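Long-range contacts in phosphoglycerate kinase (Coxiella burnetii, PDB 4NG4), which catalyses the reversible transfer of a phosphate group between ATP and 3-phosphoglycerate in glycolysis: residues K194-V200 with V219-G225; P270-A276 with F300-T306. All coordinates share one frame; numbering follows the deposited sequence.

Overall arrangement
From the N terminus the chain first builds the domain around its six-stranded parallel sheet and then enters the nucleotide-binding half, where both contacts lie in series. Contact 1 closes the short loop through helix 209-216, setting strand 221-226 beside strand 196-202 at one edge of the second parallel sheet. After helices 227-235 and 250-263, contact 2 closes a helix-free excursion in which strands 286-289 and 298-300 flank strand 272-276. The contacts neither nest nor cross; the centres of contacts 1 and 2 are about 19 Å apart. Helix 304-316 ties them together: it starts in contact 2, covers one face of contact 1 and leads into strand 319-323, the other neighbour of strand 196-202.

Contact 1 of 2, residues K194-V200 with V219-G225; sequences KPLVAVV and VDQLIVG
Ala-198 CB meets two side chains of the partner segment, 3.6 Å from Leu-222 CD1 and 3.7 Å from Val-219 CG1. The same Val-219 methyl also meets Leu-196 CD2 at 3.9 Å, so one branch of the valine serves both residues. With CG anti to the backbone N (chi1 -179°), Leu-222 reaches Ala-198 through its CD1 branch. On the face shared by Val-197, Val-199, Gln-221 and Ile-223, the side chains of Val-199 and Ile-223 lie side by side, pointing the same way, and meet through CG1 and CG2. Next to them Gln-221 is bent at chi2 (79°); this folds its amide back so that OE1 lies 3.6 Å from Val-197 CG2 and is also near Pro-195 CB.

The backbones form a parallel pair; the axes of strands 196-200 and 221-225 lie 11° apart. Ile-223 N donates to Ala-198 O, Val-200 N to Ile-223 O and Gly-225 N to Val-200 O, while the bond from Ala-198 N to Gln-221 O is weak. At the polar edge, where the peptide bond before Pro-195 is cis, Asp-220 extends the pairing with its side chain. Its OD2 accepts from Leu-196 N at 3.1 Å through the anti lone pair, and its own N returns a bond of 3.0 Å to Leu-196 O. The Lys-194 side chain crosses that of Asp-220 at about a right angle, with CD nearest the carboxylate, but NZ stays 4.7 Å from Asp-220 OD1, so any attraction is probably longer-range.

This is the beta-alpha-beta unit at one edge of the nucleotide domain's parallel sheet, with Gly-225 close to the bound ADP. Helix 209-216 covers Ala-198, Val-200 and Leu-222 through Leu-212 and Leu-215; helix 304-316 covers Val-199, Gln-221 and Ile-223, and strand 319-323 pairs with the far side of strand 196-202.

Contact 2 of 2, residues P270-A276 with F300-T306; sequences PVDVIVA and FDVGPNT
Asp-272 grips the first turn of helix 304-316 from a short antiparallel strand pair, part of the three-stranded sheet beside the nucleotide site. From its CB, chi1 of 57° places CG between the backbone N and the carbonyl carbon, swinging the carboxylate toward the helix start. CG comes within 3.5 Å of Asn-305 CB. OD1 takes two bonds from Thr-306: one from OG1 at 2.6 Å, nearly along the C-O axis, and one from the backbone N at 2.8 Å, on the syn side but out of the carboxylate plane. OD2 uses its syn lone pair for Asn-305 N, also at 2.8 Å, and has Pro-304 CD beside it. Successive helical amides are thus satisfied by one carboxylate, whose negative charge would probably interact favourably with the positive end of the helix dipole. Thr-306 OG1 also accepts a weak bond from Val-271 N.

The main chain completes the join. Gly-303 N donates to Asp-272 O, Ile-274 N to Asp-301 O, and Phe-300 N to Ile-274 O. The chain turns a corner at Asp-301, whose carboxylate belongs to the magnesium site with Phe-334 and Thr-338; its OD2 accepts from Gly-337 N. Just before the corner, the Phe-300 ring receives Ala-276 CB at its edge, near the ring plane, 3.7 Å from CE2.

Contact 1 of 2, residues K194-V200 with V219-G225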
# COMPACT_ATOMS: atom_id res chain seq x y z
N LYS A 194 17.39 -13.90 -4.00
CA LYS A 194 18.48 -13.01 -3.57
C LYS A 194 19.33 -12.52 -4.76
O LYS A 194 19.33 -13.13 -5.81
CB LYS A 194 19.38 -13.71 -2.53
CG LYS A 194 18.64 -14.17 -1.25
CD LYS A 194 19.48 -13.96 0.05
CE LYS A 194 19.06 -14.95 1.16
NZ LYS A 194 18.99 -14.33 2.52
N PRO A 195 20.02 -11.39 -4.60
CA PRO A 195 19.91 -10.42 -3.49
C PRO A 195 18.57 -9.68 -3.48
O PRO A 195 18.03 -9.37 -4.54
CB PRO A 195 21.06 -9.42 -3.75
CG PRO A 195 21.60 -9.75 -5.10
CD PRO A 195 21.24 -11.17 -5.40
N LEU A 196 18.04 -9.45 -2.28
CA LEU A 196 16.89 -8.60 -2.09
C LEU A 196 17.40 -7.20 -1.83
O LEU A 196 18.28 -7.02 -1.00
CB LEU A 196 16.07 -9.07 -0.89
CG LEU A 196 14.89 -8.19 -0.48
CD1 LEU A 196 13.81 -8.24 -1.53
CD2 LEU A 196 14.35 -8.60 0.88
N VAL A 197 16.85 -6.21 -2.54
CA VAL A 197 17.16 -4.80 -2.29
C VAL A 197 15.91 -4.00 -1.96
O VAL A 197 14.87 -4.17 -2.59
CB VAL A 197 17.84 -4.15 -3.50
CG1 VAL A 197 18.11 -2.68 -3.22
CG2 VAL A 197 19.13 -4.86 -3.81
N ALA A 198 16.01 -3.11 -0.99
CA ALA A 198 14.87 -2.30 -0.57
C ALA A 198 15.26 -0.84 -0.64
O ALA A 198 16.17 -0.41 0.06
CB ALA A 198 14.47 -2.67 0.85
N VAL A 199 14.57 -0.09 -1.49
CA VAL A 199 14.73 1.37 -1.59
C VAL A 199 13.62 2.05 -0.79
O VAL A 199 12.45 1.74 -0.97
CB VAL A 199 14.62 1.83 -3.05
CG1 VAL A 199 14.89 3.31 -3.19
CG2 VAL A 199 15.57 1.00 -3.92
N VAL A 200 13.99 2.97 0.09
CA VAL A 200 13.02 3.61 0.99
C VAL A 200 13.26 5.11 1.01
O VAL A 200 14.31 5.57 1.48
CB VAL A 200 13.12 3.01 2.41
CG1 VAL A 200 12.33 3.86 3.44
CG2 VAL A 200 12.66 1.56 2.40
N VAL A 219 16.93 -7.80 4.11
CA VAL A 219 17.55 -7.35 2.87
C VAL A 219 19.05 -7.61 2.84
O VAL A 219 19.66 -7.89 3.87
CB VAL A 219 17.33 -5.85 2.65
CG1 VAL A 219 15.85 -5.54 2.75
CG2 VAL A 219 18.13 -5.00 3.64
N ASP A 220 19.63 -7.51 1.65
CA ASP A 220 21.07 -7.59 1.47
C ASP A 220 21.66 -6.20 1.27
O ASP A 220 22.73 -5.89 1.79
CB ASP A 220 21.39 -8.50 0.29
CG ASP A 220 20.97 -9.92 0.55
OD1 ASP A 220 21.69 -10.64 1.26
OD2 ASP A 220 19.90 -10.33 0.06
N GLN A 221 20.96 -5.36 0.51
CA GLN A 221 21.29 -3.96 0.34
C GLN A 221 20.08 -3.16 0.78
O GLN A 221 18.94 -3.66 0.68
CB GLN A 221 21.60 -3.65 -1.13
CG GLN A 221 22.99 -4.09 -1.64
CD GLN A 221 23.10 -5.59 -1.97
OE1 GLN A 221 22.21 -6.18 -2.60
NE2 GLN A 221 24.20 -6.20 -1.56
N LEU A 222 20.30 -1.94 1.29
CA LEU A 222 19.19 -1.01 1.59
C LEU A 222 19.57 0.41 1.19
O LEU A 222 20.69 0.85 1.45
CB LEU A 222 18.84 -1.04 3.08
CG LEU A 222 17.68 -0.14 3.56
CD1 LEU A 222 16.35 -0.75 3.20
CD2 LEU A 222 17.76 0.10 5.06
N ILE A 223 18.64 1.11 0.56
CA ILE A 223 18.89 2.46 0.03
C ILE A 223 17.88 3.45 0.56
O ILE A 223 16.68 3.30 0.34
CB ILE A 223 18.78 2.47 -1.49
CG1 ILE A 223 19.98 1.76 -2.12
CG2 ILE A 223 18.72 3.91 -2.01
CD1 ILE A 223 19.85 1.59 -3.62
N VAL A 224 18.36 4.46 1.26
CA VAL A 224 17.49 5.52 1.74
C VAL A 224 17.58 6.70 0.79
O VAL A 224 18.66 6.98 0.25
CB VAL A 224 17.85 5.97 3.19
CG1 VAL A 224 17.80 4.80 4.14
CG2 VAL A 224 19.21 6.63 3.23
N GLY A 225 16.45 7.39 0.59
CA GLY A 225 16.37 8.58 -0.25
C GLY A 225 15.58 9.72 0.38
O GLY A 225 14.77 9.50 1.29

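Contact 2 of 2, residues P270-A276 with F300-T306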
# COMPACT_ATOMS: atom_id res chain seq x y z
N PRO A 270 23.92 8.82 -0.19
CA PRO A 270 24.30 9.71 -1.31
C PRO A 270 25.71 10.23 -1.16
O PRO A 270 26.02 10.80 -0.11
CB PRO A 270 23.30 10.87 -1.19
CG PRO A 270 22.10 10.28 -0.51
CD PRO A 270 22.64 9.22 0.43
N VAL A 271 26.55 10.02 -2.17
CA VAL A 271 27.90 10.64 -2.19
C VAL A 271 27.91 11.96 -2.98
O VAL A 271 28.69 12.86 -2.67
CB VAL A 271 29.00 9.68 -2.71
CG1 VAL A 271 28.84 8.31 -2.11
CG2 VAL A 271 28.96 9.61 -4.21
N ASP A 272 27.04 12.07 -3.98
CA ASP A 272 26.81 13.34 -4.68
C ASP A 272 25.31 13.67 -4.76
O ASP A 272 24.48 12.77 -4.81
CB ASP A 272 27.48 13.35 -6.07
CG ASP A 272 27.03 12.20 -6.99
OD1 ASP A 272 26.19 11.36 -6.60
OD2 ASP A 272 27.53 12.16 -8.13
N VAL A 273 24.99 14.97 -4.77
CA VAL A 273 23.60 15.47 -4.72
C VAL A 273 23.42 16.70 -5.61
O VAL A 273 24.40 17.34 -5.99
CB VAL A 273 23.21 15.90 -3.28
CG1 VAL A 273 23.10 14.70 -2.35
CG2 VAL A 273 24.21 16.90 -2.73
N ILE A 274 22.19 17.05 -5.95
CA ILE A 274 21.98 18.31 -6.64
C ILE A 274 21.27 19.30 -5.74
O ILE A 274 20.21 19.01 -5.19
CB ILE A 274 21.24 18.18 -7.98
CG1 ILE A 274 21.20 19.52 -8.70
CG2 ILE A 274 19.84 17.71 -7.77
CD1 ILE A 274 21.32 19.40 -10.23
N VAL A 275 21.86 20.48 -5.62
CA VAL A 275 21.43 21.48 -4.67
C VAL A 275 21.06 22.77 -5.38
O VAL A 275 21.51 23.04 -6.48
CB VAL A 275 22.54 21.79 -3.61
CG1 VAL A 275 23.07 20.52 -3.00
CG2 VAL A 275 23.69 22.56 -4.21
N ALA A 276 20.20 23.54 -4.73
CA ALA A 276 19.80 24.85 -5.19
C ALA A 276 19.48 25.65 -3.94
O ALA A 276 19.34 25.07 -2.86
CB ALA A 276 18.58 24.76 -6.08
N PHE A 300 18.02 18.36 -3.10
CA PHE A 300 16.75 17.99 -3.74
C PHE A 300 16.81 16.71 -4.60
O PHE A 300 15.79 16.23 -5.09
CB PHE A 300 16.26 19.14 -4.61
CG PHE A 300 16.10 20.44 -3.86
CD1 PHE A 300 15.39 20.50 -2.68
CD2 PHE A 300 16.64 21.61 -4.36
CE1 PHE A 300 15.22 21.70 -2.02
CE2 PHE A 300 16.48 22.80 -3.70
CZ PHE A 300 15.76 22.84 -2.52
N ASP A 301 18.01 16.18 -4.81
CA ASP A 301 18.15 14.97 -5.62
C ASP A 301 19.52 14.37 -5.39
O ASP A 301 20.41 15.04 -4.89
CB ASP A 301 17.99 15.29 -7.13
CG ASP A 301 17.37 14.13 -7.93
OD1 ASP A 301 16.98 13.09 -7.34
OD2 ASP A 301 17.27 14.28 -9.18
N VAL A 302 19.66 13.10 -5.74
CA VAL A 302 20.96 12.46 -5.80
C VAL A 302 21.68 12.91 -7.05
O VAL A 302 21.07 13.44 -7.98
CB VAL A 302 20.84 10.92 -5.88
CG1 VAL A 302 20.14 10.36 -4.64
CG2 VAL A 302 20.11 10.52 -7.17
N GLY A 303 22.98 12.67 -7.07
CA GLY A 303 23.82 12.96 -8.23
C GLY A 303 24.06 11.73 -9.09
O GLY A 303 23.56 10.65 -8.78
N PRO A 304 24.86 11.89 -10.16
CA PRO A 304 25.10 10.78 -11.08
C PRO A 304 25.86 9.60 -10.44
O PRO A 304 25.50 8.45 -10.70
CB PRO A 304 25.90 11.45 -12.20
CG PRO A 304 26.57 12.58 -11.56
CD PRO A 304 25.60 13.10 -10.56
N ASN A 305 26.87 9.89 -9.63
CA ASN A 305 27.67 8.84 -8.95
C ASN A 305 26.81 8.00 -8.04
O ASN A 305 26.92 6.77 -8.05
CB ASN A 305 28.81 9.44 -8.11
CG ASN A 305 29.85 8.40 -7.72
OD1 ASN A 305 29.79 7.80 -6.65
ND2 ASN A 305 30.82 8.19 -8.59
N THR A 306 25.95 8.66 -7.29
CA THR A 306 25.00 7.98 -6.42
C THR A 306 24.02 7.15 -7.25
O THR A 306 23.93 5.94 -7.05
CB THR A 306 24.21 8.97 -5.54
OG1 THR A 306 25.11 9.82 -4.82
CG2 THR A 306 23.33 8.20 -4.55